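Local structure of escrt-iii (Sulfolobus solfataricus, 2XVC) at residues A[30-33]-A[38-41]; A[44-49]-A[53-58]; A[16-21]-A[33-38]. The protein is an archaeal ESCRT-III protein that takes part in cell division, its winged-helix domain binding a peptide in what is probably a membrane-recruitment step. One frame throughout, in Å; residues are numbered along the deposited sequence.

How the contacts relate
The three contacts tie together the helices and the C-terminal strand of a small winged-helix domain. Contacts 1 and 3 have centres about 8 Å apart and share Lys33 and Glu38, the latter a cadmium ligand. They meet through a probable hydrogen bond between Ser32 OG and Val37 O, 2.7 Å long, and through Phe31 CD2, which lies 3.5 Å from Tyr18 CE2. Contact 2 follows further along helix 39-51, with its centre about 15 Å from that of contact 1 and 13 Å from that of contact 3. It reaches helix 12-21 where Ile55 CG2 approaches Leu16 CD1 to 3.6 Å, and its strand carries the ladder to the bound peptide.

Contact 1: A[30-33]-A[38-41]; sequences HFSK and EKQE. With CD (cadmium ion), chain C.
Ser32 and Lys39 make the closest approach between helix 28-35 and the start of helix 39-51, their CA atoms lying 5.7 Å apart. Ser32 is directed at the second helix, and its OG, set anti to the backbone N (chi1 178°), rests beside the first turn of that helix, 3.8 Å from Lys39 N. This separation is van der Waals packing: the hydroxyl donates its hydrogen bond to the backbone oxygen of Val37 in the short connection between the helices. The aliphatic base of Lys39 lies against the same serine, with Lys39 CG 3.8 Å from Ser32 CB. Such a close pair of helices joined by a tight turn is the helix-turn-helix part of a winged-helix fold, and here the second helix is the long one. Beyond CG the lysine chain bends at chi3 (69°) and carries NZ to a salt bridge with Glu29 and a hydrogen bond to the backbone of the bound peptide, which belongs to another chain. Glu38, with its CB pointing away from helix 28-35, adds mainly backbone to the packing: its carbonyl carbon is 4.1 Å from Ser32 OG. It occupies the N-cap position of helix 39-51, and its carbonyl accepts a weak bond from Glu41 N. A bend at chi2 (-47°) folds the carboxylate back along the chain, where OE1 binds cadmium at 2.6 Å. Water 1 sits 2.7 Å from the same cadmium ion, and His6 ND1, from the histidine-rich N-terminal tag, is a further ligand. Glu38 OE2 accepts a hydrogen bond from the backbone N of tag residue His7.

Contact 2: A[44-49]-A[53-58]; sequences KLLEAL and GLIAVE
Leu46 meets the strand residue Ile55 through a single methyl, Leu46 CD2 lying 3.8 Å from Ile55 CD1, and the two side chains cross at about a right angle. The same Ile55 methyl also rests 3.7 Å from Leu46 O, on the backbone of the helix. One turn later Leu49 contributes the most surface on the helix side. Its CB packs 3.8 Å from Ile55 CD1, so that this one methyl touches both leucines. Ile55 reaches there because CG1 takes the crowded position between its own N and carbonyl carbon (chi1 64°), extending CD1 toward the helix. Further out on the Leu49 side chain, CD2 meets Leu54 CD1 at 3.8 Å, again with the side chains at about a right angle. Leu49 also anchors the turn through its carbonyl, which receives Leu54 N at 3.0 Å with a C=O...N angle of 164°. This bond, between residues five apart, is the 6→1 bond of the Schellman motif that ends helix 39-51, in which Gly53 takes positive phi and turns the chain back toward strand 55-58, the strand that follows the long helix in this winged-helix domain. Leu16 of helix 12-21 packs on Ile55 as well. Residues 55-58 continue as a parallel beta ladder with a strand of the bound peptide, a separate chain whose apolar side chains also pack on Leu46, Leu54 and Ile55.

Contact 3: A[16-21]-A[33-38]; sequences LDYIVN and KVYGVE. With CD (cadmium ion), chain C.
Tyr18 and Tyr35 bridge helix 12-21 and the end of helix 28-35 in the winged-helix domain, spanning a backbone gap of 11.0 Å between their CA atoms. The contact is mainly aromatic. With Tyr18 CG opposite its own N (chi1 175°), the ring is carried out from helix 12-21 to lie beside Tyr35, while Tyr35 reaches back from the other side. The ring planes stand at 72° with centroids 5.4 Å apart, an oblique aromatic pair. Tyr35 OH comes in at the edge of the Tyr18 ring, near its plane, 3.5 Å from Tyr18 CE1. Carbon-to-carbon packing adds to this, Tyr18 CE1 lying 3.7 Å from Tyr35 CE2. Phe31 of helix 28-35 meets both rings, edge-to-face with Tyr18. With an alanine at Tyr18, Tyr35 and Phe31 would probably lose a shared aromatic partner, and the Tyr35 ring would be less restrained in its rotation. Beyond Tyr35, Gly36 takes positive phi as the chain leaves the helix toward the cadmium ligand Glu38. Within helix 28-35, Val34 CG1 sits 3.7 Å above the plane of the Tyr35 ring, offset toward its rim.

Contact 1: A[30-33]-A[38-41]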
ATOM      1  N   HIS A  30      -6.512   0.154  -8.662  1.00 39.83           N
ATOM      2  CA  HIS A  30      -5.850  -0.870  -9.470  1.00 39.71           C
ATOM      3  C   HIS A  30      -5.382  -2.059  -8.617  1.00 39.21           C
ATOM      4  O   HIS A  30      -5.660  -3.211  -8.954  1.00 39.01           O
ATOM      5  CB  HIS A  30      -4.676  -0.247 -10.236  1.00 40.20           C
ATOM      6  CG  HIS A  30      -3.867  -1.224 -11.034  1.00 41.86           C
ATOM      7  ND1 HIS A  30      -4.261  -1.680 -12.273  1.00 43.70           N
ATOM      8  CD2 HIS A  30      -2.674  -1.816 -10.777  1.00 43.50           C
ATOM      9  CE1 HIS A  30      -3.353  -2.519 -12.741  1.00 44.22           C
ATOM     10  NE2 HIS A  30      -2.381  -2.620 -11.852  1.00 44.75           N
ATOM     11  N   PHE A  31      -4.700  -1.773  -7.505  1.00 38.62           N
ATOM     12  CA  PHE A  31      -4.164  -2.817  -6.629  1.00 38.12           C
ATOM     13  C   PHE A  31      -5.262  -3.717  -6.074  1.00 38.41           C
ATOM     14  O   PHE A  31      -5.115  -4.939  -6.050  1.00 37.82           O
ATOM     15  CB  PHE A  31      -3.348  -2.208  -5.487  1.00 37.92           C
ATOM     16  CG  PHE A  31      -2.624  -3.224  -4.646  1.00 37.10           C
ATOM     17  CD1 PHE A  31      -3.233  -3.785  -3.527  1.00 36.00           C
ATOM     18  CD2 PHE A  31      -1.333  -3.619  -4.977  1.00 37.18           C
ATOM     19  CE1 PHE A  31      -2.569  -4.735  -2.745  1.00 36.13           C
ATOM     20  CE2 PHE A  31      -0.654  -4.566  -4.202  1.00 36.54           C
ATOM     21  CZ  PHE A  31      -1.275  -5.121  -3.084  1.00 35.95           C
ATOM     22  N   SER A  32      -6.357  -3.105  -5.627  1.00 38.92           N
ATOM     23  CA  SER A  32      -7.492  -3.845  -5.095  1.00 39.69           C
ATOM     24  C   SER A  32      -8.087  -4.764  -6.164  1.00 40.05           C
ATOM     25  O   SER A  32      -8.417  -5.912  -5.889  1.00 40.06           O
ATOM     26  CB  SER A  32      -8.564  -2.882  -4.588  1.00 39.90           C
ATOM     27  OG  SER A  32      -9.686  -3.601  -4.107  1.00 39.88           O
ATOM     28  N   LYS A  33      -8.194  -4.243  -7.381  1.00 40.70           N
ATOM     29  CA  LYS A  33      -8.724  -4.981  -8.522  1.00 41.64           C
ATOM     30  C   LYS A  33      -7.849  -6.199  -8.879  1.00 41.35           C
ATOM     31  O   LYS A  33      -8.354  -7.312  -9.026  1.00 41.71           O
ATOM     32  CB  LYS A  33      -8.867  -4.028  -9.716  1.00 42.23           C
ATOM     33  CG  LYS A  33      -9.853  -4.478 -10.804  1.00 45.62           C
ATOM     34  CD  LYS A  33      -9.155  -5.100 -12.019  1.00 49.42           C
ATOM     35  CE  LYS A  33      -8.753  -4.037 -13.046  1.00 51.91           C
ATOM     36  NZ  LYS A  33      -7.783  -4.591 -14.044  1.00 53.43           N
ATOM     37  N   GLU A  38      -9.343  -5.887  -0.296  1.00 42.09           N
ATOM     38  CA  GLU A  38     -10.307  -4.787  -0.098  1.00 42.92           C
ATOM     39  C   GLU A  38      -9.596  -3.448   0.007  1.00 43.04           C
ATOM     40  O   GLU A  38      -8.535  -3.366   0.622  1.00 42.83           O
ATOM     41  CB  GLU A  38     -11.131  -4.998   1.174  1.00 43.36           C
ATOM     42  CG  GLU A  38     -12.008  -6.238   1.170  1.00 44.68           C
ATOM     43  CD  GLU A  38     -12.792  -6.368  -0.107  1.00 46.97           C
ATOM     44  OE1 GLU A  38     -13.513  -5.406  -0.457  1.00 48.57           O
ATOM     45  OE2 GLU A  38     -12.679  -7.424  -0.771  1.00 48.04           O
ATOM     46  N   LYS A  39     -10.179  -2.407  -0.586  1.00 43.40           N
ATOM     47  CA  LYS A  39      -9.587  -1.065  -0.548  1.00 44.03           C
ATOM     48  C   LYS A  39      -9.283  -0.608   0.878  1.00 44.22           C
ATOM     49  O   LYS A  39      -8.218  -0.049   1.134  1.00 44.35           O
ATOM     50  CB  LYS A  39     -10.477  -0.031  -1.259  1.00 43.97           C
ATOM     51  CG  LYS A  39     -10.478  -0.151  -2.784  1.00 45.27           C
ATOM     52  CD  LYS A  39     -11.100   1.073  -3.487  1.00 47.65           C
ATOM     53  CE  LYS A  39     -10.221   2.338  -3.329  1.00 48.24           C
ATOM     54  NZ  LYS A  39     -10.437   3.373  -4.392  1.00 47.76           N
ATOM     55  N   GLN A  40     -10.208  -0.860   1.803  1.00 44.61           N
ATOM     56  CA  GLN A  40     -10.023  -0.440   3.198  1.00 45.18           C
ATOM     57  C   GLN A  40      -8.936  -1.249   3.907  1.00 44.40           C
ATOM     58  O   GLN A  40      -8.314  -0.761   4.847  1.00 44.04           O
ATOM     59  CB  GLN A  40     -11.350  -0.446   3.984  1.00 45.85           C
ATOM     60  CG  GLN A  40     -11.981  -1.824   4.208  1.00 49.37           C
ATOM     61  CD  GLN A  40     -12.907  -2.286   3.068  1.00 54.32           C
ATOM     62  OE1 GLN A  40     -12.981  -1.667   1.988  1.00 55.85           O
ATOM     63  NE2 GLN A  40     -13.619  -3.394   3.309  1.00 55.84           N
ATOM     64  N   GLU A  41      -8.702  -2.478   3.444  1.00 43.79           N
ATOM     65  CA  GLU A  41      -7.593  -3.276   3.957  1.00 43.38           C
ATOM     66  C   GLU A  41      -6.239  -2.736   3.466  1.00 42.36           C
ATOM     67  O   GLU A  41      -5.274  -2.708   4.226  1.00 41.84           O
ATOM     68  CB  GLU A  41      -7.772  -4.763   3.621  1.00 43.72           C
ATOM     69  CG  GLU A  41      -6.617  -5.678   4.074  1.00 46.49           C
ATOM     70  CD  GLU A  41      -6.386  -5.689   5.588  1.00 50.23           C
ATOM     71  OE1 GLU A  41      -7.337  -5.405   6.357  1.00 52.30           O
ATOM     72  OE2 GLU A  41      -5.245  -5.996   6.009  1.00 52.42           O
TER
HETATM   73 CD    CD C1260     -14.488  -6.302  -2.647  1.00 69.93          CD
HETATM   74  O   HOH W   1     -15.935  -4.245  -3.660  1.00 58.44           O

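Contact 2: A[44-49]-A[53-58]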
ATOM      1  N   LYS A  44      -5.694   0.383   5.534  1.00 42.62           N
ATOM      2  CA  LYS A  44      -5.295  -0.086   6.858  1.00 43.76           C
ATOM      3  C   LYS A  44      -3.809  -0.474   6.901  1.00 43.64           C
ATOM      4  O   LYS A  44      -3.090  -0.072   7.819  1.00 43.67           O
ATOM      5  CB  LYS A  44      -6.195  -1.256   7.285  1.00 44.23           C
ATOM      6  CG  LYS A  44      -5.897  -1.884   8.647  1.00 46.78           C
ATOM      7  CD  LYS A  44      -6.997  -2.897   8.989  1.00 50.84           C
ATOM      8  CE  LYS A  44      -6.468  -4.057   9.822  1.00 53.18           C
ATOM      9  NZ  LYS A  44      -6.394  -3.700  11.269  1.00 56.09           N
ATOM     10  N   LEU A  45      -3.346  -1.233   5.903  1.00 43.46           N
ATOM     11  CA  LEU A  45      -1.931  -1.629   5.838  1.00 43.09           C
ATOM     12  C   LEU A  45      -0.997  -0.439   5.605  1.00 42.96           C
ATOM     13  O   LEU A  45       0.094  -0.384   6.179  1.00 42.78           O
ATOM     14  CB  LEU A  45      -1.696  -2.709   4.773  1.00 43.16           C
ATOM     15  CG  LEU A  45      -2.333  -4.087   4.988  1.00 43.39           C
ATOM     16  CD1 LEU A  45      -2.338  -4.881   3.696  1.00 43.12           C
ATOM     17  CD2 LEU A  45      -1.643  -4.868   6.109  1.00 43.83           C
ATOM     18  N   LEU A  46      -1.424   0.508   4.770  1.00 42.86           N
ATOM     19  CA  LEU A  46      -0.639   1.718   4.518  1.00 42.88           C
ATOM     20  C   LEU A  46      -0.488   2.556   5.775  1.00 43.26           C
ATOM     21  O   LEU A  46       0.585   3.101   6.030  1.00 43.02           O
ATOM     22  CB  LEU A  46      -1.270   2.579   3.423  1.00 42.74           C
ATOM     23  CG  LEU A  46      -1.086   2.186   1.958  1.00 42.42           C
ATOM     24  CD1 LEU A  46      -1.980   3.069   1.105  1.00 40.65           C
ATOM     25  CD2 LEU A  46       0.372   2.304   1.526  1.00 41.03           C
ATOM     26  N   GLU A  47      -1.571   2.666   6.547  1.00 43.86           N
ATOM     27  CA  GLU A  47      -1.556   3.424   7.798  1.00 44.79           C
ATOM     28  C   GLU A  47      -0.579   2.838   8.808  1.00 44.96           C
ATOM     29  O   GLU A  47       0.141   3.582   9.469  1.00 45.40           O
ATOM     30  CB  GLU A  47      -2.958   3.534   8.409  1.00 45.01           C
ATOM     31  CG  GLU A  47      -3.937   4.390   7.598  1.00 46.20           C
ATOM     32  CD  GLU A  47      -3.481   5.838   7.401  1.00 48.06           C
ATOM     33  OE1 GLU A  47      -2.601   6.325   8.147  1.00 48.93           O
ATOM     34  OE2 GLU A  47      -4.017   6.497   6.487  1.00 49.41           O
ATOM     35  N   ALA A  48      -0.547   1.510   8.911  1.00 45.28           N
ATOM     36  CA  ALA A  48       0.386   0.825   9.807  1.00 45.52           C
ATOM     37  C   ALA A  48       1.842   1.030   9.378  1.00 45.74           C
ATOM     38  O   ALA A  48       2.714   1.229  10.227  1.00 45.76           O
ATOM     39  CB  ALA A  48       0.051  -0.657   9.908  1.00 45.41           C
ATOM     40  N   LEU A  49       2.094   0.994   8.068  1.00 45.74           N
ATOM     41  CA  LEU A  49       3.417   1.300   7.515  1.00 45.93           C
ATOM     42  C   LEU A  49       3.824   2.750   7.785  1.00 46.46           C
ATOM     43  O   LEU A  49       4.967   3.019   8.153  1.00 46.27           O
ATOM     44  CB  LEU A  49       3.464   1.017   6.007  1.00 45.67           C
ATOM     45  CG  LEU A  49       3.459  -0.448   5.558  1.00 45.20           C
ATOM     46  CD1 LEU A  49       3.336  -0.547   4.040  1.00 43.33           C
ATOM     47  CD2 LEU A  49       4.708  -1.180   6.052  1.00 44.15           C
ATOM     48  N   GLY A  53       6.703   4.598  10.623  1.00 47.70           N
ATOM     49  CA  GLY A  53       7.711   5.432   9.968  1.00 46.44           C
ATOM     50  C   GLY A  53       8.465   4.750   8.833  1.00 45.44           C
ATOM     51  O   GLY A  53       9.591   5.133   8.511  1.00 45.43           O
ATOM     52  N   LEU A  54       7.845   3.741   8.226  1.00 44.26           N
ATOM     53  CA  LEU A  54       8.479   2.977   7.152  1.00 43.03           C
ATOM     54  C   LEU A  54       8.274   3.606   5.769  1.00 42.30           C
ATOM     55  O   LEU A  54       9.094   3.415   4.867  1.00 41.51           O
ATOM     56  CB  LEU A  54       7.991   1.526   7.161  1.00 43.26           C
ATOM     57  CG  LEU A  54       8.453   0.651   8.334  1.00 44.22           C
ATOM     58  CD1 LEU A  54       7.743  -0.696   8.322  1.00 44.82           C
ATOM     59  CD2 LEU A  54       9.971   0.456   8.319  1.00 44.88           C
ATOM     60  N   ILE A  55       7.180   4.351   5.613  1.00 41.58           N
ATOM     61  CA  ILE A  55       6.865   5.033   4.354  1.00 41.11           C
ATOM     62  C   ILE A  55       6.511   6.502   4.581  1.00 41.19           C
ATOM     63  O   ILE A  55       6.026   6.865   5.650  1.00 41.27           O
ATOM     64  CB  ILE A  55       5.713   4.333   3.577  1.00 40.98           C
ATOM     65  CG1 ILE A  55       4.391   4.382   4.358  1.00 40.23           C
ATOM     66  CG2 ILE A  55       6.092   2.888   3.234  1.00 40.48           C
ATOM     67  CD1 ILE A  55       3.176   3.882   3.566  1.00 39.50           C
ATOM     68  N   ALA A  56       6.766   7.329   3.569  1.00 41.23           N
ATOM     69  CA  ALA A  56       6.310   8.715   3.534  1.00 41.53           C
ATOM     70  C   ALA A  56       5.328   8.877   2.375  1.00 41.82           C
ATOM     71  O   ALA A  56       5.716   8.845   1.203  1.00 41.74           O
ATOM     72  CB  ALA A  56       7.490   9.675   3.388  1.00 41.43           C
ATOM     73  N   VAL A  57       4.053   9.039   2.713  1.00 42.05           N
ATOM     74  CA  VAL A  57       2.976   9.065   1.727  1.00 42.55           C
ATOM     75  C   VAL A  57       2.887  10.425   1.047  1.00 42.96           C
ATOM     76  O   VAL A  57       3.008  11.455   1.711  1.00 42.88           O
ATOM     77  CB  VAL A  57       1.627   8.713   2.389  1.00 42.47           C
ATOM     78  CG1 VAL A  57       0.487   8.803   1.389  1.00 42.45           C
ATOM     79  CG2 VAL A  57       1.692   7.321   2.986  1.00 42.83           C
ATOM     80  N   GLU A  58       2.686  10.417  -0.272  1.00 43.52           N
ATOM     81  CA  GLU A  58       2.492  11.641  -1.067  1.00 44.63           C
ATOM     82  C   GLU A  58       1.266  11.544  -1.958  1.00 45.25           C
ATOM     83  O   GLU A  58       0.814  10.439  -2.281  1.00 44.98           O
ATOM     84  CB  GLU A  58       3.655  11.899  -2.022  1.00 44.53           C
ATOM     85  CG  GLU A  58       5.042  11.773  -1.479  1.00 45.93           C
ATOM     86  CD  GLU A  58       6.072  11.852  -2.592  1.00 46.06           C
ATOM     87  OE1 GLU A  58       5.696  11.861  -3.796  1.00 45.19           O
ATOM     88  OE2 GLU A  58       7.268  11.907  -2.264  1.00 47.13           O
TER

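Contact 3: A[16-21]-A[33-38]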
ATOM      1  N   LEU A  16       4.774  -3.421   1.339  1.00 40.85           N
ATOM      2  CA  LEU A  16       5.973  -2.585   1.270  1.00 40.84           C
ATOM      3  C   LEU A  16       6.903  -3.055   0.160  1.00 40.69           C
ATOM      4  O   LEU A  16       7.432  -2.242  -0.589  1.00 40.63           O
ATOM      5  CB  LEU A  16       6.712  -2.559   2.616  1.00 40.78           C
ATOM      6  CG  LEU A  16       7.971  -1.686   2.708  1.00 41.41           C
ATOM      7  CD1 LEU A  16       7.646  -0.222   2.468  1.00 41.01           C
ATOM      8  CD2 LEU A  16       8.655  -1.858   4.058  1.00 41.40           C
ATOM      9  N   ASP A  17       7.096  -4.367   0.055  1.00 40.80           N
ATOM     10  CA  ASP A  17       7.893  -4.934  -1.035  1.00 41.15           C
ATOM     11  C   ASP A  17       7.284  -4.585  -2.395  1.00 40.42           C
ATOM     12  O   ASP A  17       8.001  -4.216  -3.320  1.00 40.32           O
ATOM     13  CB  ASP A  17       8.034  -6.456  -0.892  1.00 41.65           C
ATOM     14  CG  ASP A  17       9.031  -6.866   0.191  1.00 44.29           C
ATOM     15  OD1 ASP A  17       9.822  -6.020   0.664  1.00 46.46           O
ATOM     16  OD2 ASP A  17       9.027  -8.058   0.567  1.00 47.90           O
ATOM     17  N   TYR A  18       5.961  -4.695  -2.505  1.00 39.98           N
ATOM     18  CA  TYR A  18       5.269  -4.334  -3.746  1.00 39.68           C
ATOM     19  C   TYR A  18       5.510  -2.868  -4.116  1.00 39.54           C
ATOM     20  O   TYR A  18       5.824  -2.557  -5.261  1.00 39.28           O
ATOM     21  CB  TYR A  18       3.763  -4.609  -3.645  1.00 39.43           C
ATOM     22  CG  TYR A  18       2.998  -4.127  -4.863  1.00 38.94           C
ATOM     23  CD1 TYR A  18       2.828  -4.952  -5.974  1.00 38.28           C
ATOM     24  CD2 TYR A  18       2.463  -2.838  -4.909  1.00 38.73           C
ATOM     25  CE1 TYR A  18       2.133  -4.503  -7.106  1.00 38.92           C
ATOM     26  CE2 TYR A  18       1.768  -2.381  -6.030  1.00 38.57           C
ATOM     27  CZ  TYR A  18       1.605  -3.222  -7.119  1.00 38.51           C
ATOM     28  OH  TYR A  18       0.912  -2.774  -8.214  1.00 39.25           O
ATOM     29  N   ILE A  19       5.367  -1.984  -3.131  1.00 39.70           N
ATOM     30  CA  ILE A  19       5.560  -0.551  -3.317  1.00 40.13           C
ATOM     31  C   ILE A  19       6.974  -0.234  -3.812  1.00 40.51           C
ATOM     32  O   ILE A  19       7.148   0.506  -4.780  1.00 40.26           O
ATOM     33  CB  ILE A  19       5.256   0.226  -2.013  1.00 40.32           C
ATOM     34  CG1 ILE A  19       3.749   0.249  -1.748  1.00 40.22           C
ATOM     35  CG2 ILE A  19       5.814   1.639  -2.082  1.00 40.13           C
ATOM     36  CD1 ILE A  19       3.389   0.555  -0.301  1.00 41.25           C
ATOM     37  N   VAL A  20       7.978  -0.805  -3.153  1.00 41.17           N
ATOM     38  CA  VAL A  20       9.370  -0.599  -3.564  1.00 41.88           C
ATOM     39  C   VAL A  20       9.579  -1.105  -4.993  1.00 42.20           C
ATOM     40  O   VAL A  20      10.091  -0.377  -5.849  1.00 42.36           O
ATOM     41  CB  VAL A  20      10.354  -1.262  -2.575  1.00 42.04           C
ATOM     42  CG1 VAL A  20      11.771  -1.272  -3.134  1.00 42.58           C
ATOM     43  CG2 VAL A  20      10.308  -0.547  -1.224  1.00 42.19           C
ATOM     44  N   ASN A  21       9.142  -2.333  -5.255  1.00 42.56           N
ATOM     45  CA  ASN A  21       9.242  -2.918  -6.596  1.00 43.21           C
ATOM     46  C   ASN A  21       8.440  -2.170  -7.668  1.00 42.82           C
ATOM     47  O   ASN A  21       8.771  -2.238  -8.851  1.00 43.03           O
ATOM     48  CB  ASN A  21       8.870  -4.408  -6.561  1.00 43.81           C
ATOM     49  CG  ASN A  21       9.890  -5.247  -5.786  1.00 46.32           C
ATOM     50  OD1 ASN A  21      11.087  -4.940  -5.780  1.00 49.43           O
ATOM     51  ND2 ASN A  21       9.421  -6.303  -5.126  1.00 48.38           N
ATOM     52  N   LYS A  33      -8.194  -4.243  -7.381  1.00 40.70           N
ATOM     53  CA  LYS A  33      -8.724  -4.981  -8.522  1.00 41.64           C
ATOM     54  C   LYS A  33      -7.849  -6.199  -8.879  1.00 41.35           C
ATOM     55  O   LYS A  33      -8.354  -7.312  -9.026  1.00 41.71           O
ATOM     56  CB  LYS A  33      -8.867  -4.028  -9.716  1.00 42.23           C
ATOM     57  CG  LYS A  33      -9.853  -4.478 -10.804  1.00 45.62           C
ATOM     58  CD  LYS A  33      -9.155  -5.100 -12.019  1.00 49.42           C
ATOM     59  CE  LYS A  33      -8.753  -4.037 -13.046  1.00 51.91           C
ATOM     60  NZ  LYS A  33      -7.783  -4.591 -14.044  1.00 53.43           N
ATOM     61  N   VAL A  34      -6.539  -5.984  -8.980  1.00 40.52           N
ATOM     62  CA  VAL A  34      -5.617  -7.016  -9.444  1.00 39.85           C
ATOM     63  C   VAL A  34      -5.307  -8.067  -8.366  1.00 39.61           C
ATOM     64  O   VAL A  34      -5.311  -9.274  -8.644  1.00 39.19           O
ATOM     65  CB  VAL A  34      -4.317  -6.380  -9.994  1.00 40.03           C
ATOM     66  CG1 VAL A  34      -3.298  -7.445 -10.379  1.00 40.25           C
ATOM     67  CG2 VAL A  34      -4.635  -5.489 -11.188  1.00 39.55           C
ATOM     68  N   TYR A  35      -5.062  -7.613  -7.138  1.00 38.99           N
ATOM     69  CA  TYR A  35      -4.648  -8.525  -6.067  1.00 38.67           C
ATOM     70  C   TYR A  35      -5.780  -8.972  -5.138  1.00 38.98           C
ATOM     71  O   TYR A  35      -5.568  -9.800  -4.251  1.00 38.81           O
ATOM     72  CB  TYR A  35      -3.441  -7.954  -5.305  1.00 38.15           C
ATOM     73  CG  TYR A  35      -2.269  -7.764  -6.228  1.00 37.99           C
ATOM     74  CD1 TYR A  35      -1.416  -8.825  -6.526  1.00 37.43           C
ATOM     75  CD2 TYR A  35      -2.045  -6.538  -6.851  1.00 37.59           C
ATOM     76  CE1 TYR A  35      -0.355  -8.660  -7.399  1.00 38.81           C
ATOM     77  CE2 TYR A  35      -0.989  -6.363  -7.724  1.00 38.71           C
ATOM     78  CZ  TYR A  35      -0.154  -7.427  -7.997  1.00 38.92           C
ATOM     79  OH  TYR A  35       0.891  -7.250  -8.865  1.00 40.94           O
ATOM     80  N   GLY A  36      -6.982  -8.443  -5.358  1.00 39.39           N
ATOM     81  CA  GLY A  36      -8.168  -8.898  -4.622  1.00 39.98           C
ATOM     82  C   GLY A  36      -8.279  -8.480  -3.161  1.00 40.59           C
ATOM     83  O   GLY A  36      -9.133  -8.995  -2.432  1.00 41.08           O
ATOM     84  N   VAL A  37      -7.424  -7.552  -2.734  1.00 40.67           N
ATOM     85  CA  VAL A  37      -7.449  -7.021  -1.368  1.00 40.87           C
ATOM     86  C   VAL A  37      -8.465  -5.877  -1.301  1.00 41.34           C
ATOM     87  O   VAL A  37      -8.447  -4.995  -2.154  1.00 41.31           O
ATOM     88  CB  VAL A  37      -6.048  -6.492  -0.947  1.00 40.81           C
ATOM     89  CG1 VAL A  37      -6.021  -6.136   0.535  1.00 40.42           C
ATOM     90  CG2 VAL A  37      -4.962  -7.512  -1.258  1.00 40.03           C
ATOM     91  N   GLU A  38      -9.343  -5.887  -0.296  1.00 42.09           N
ATOM     92  CA  GLU A  38     -10.307  -4.787  -0.098  1.00 42.92           C
ATOM     93  C   GLU A  38      -9.596  -3.448   0.007  1.00 43.04           C
ATOM     94  O   GLU A  38      -8.535  -3.366   0.622  1.00 42.83           O
ATOM     95  CB  GLU A  38     -11.131  -4.998   1.174  1.00 43.36           C
ATOM     96  CG  GLU A  38     -12.008  -6.238   1.170  1.00 44.68           C
ATOM     97  CD  GLU A  38     -12.792  -6.368  -0.107  1.00 46.97           C
ATOM     98  OE1 GLU A  38     -13.513  -5.406  -0.457  1.00 48.57           O
ATOM     99  OE2 GLU A  38     -12.679  -7.424  -0.771  1.00 48.04           O
TER
HETATM  100 CD    CD C1260     -14.488  -6.302  -2.647  1.00 69.93          CD
HETATM  101  O   HOH W   1     -15.935  -4.245  -3.660  1.00 58.44           O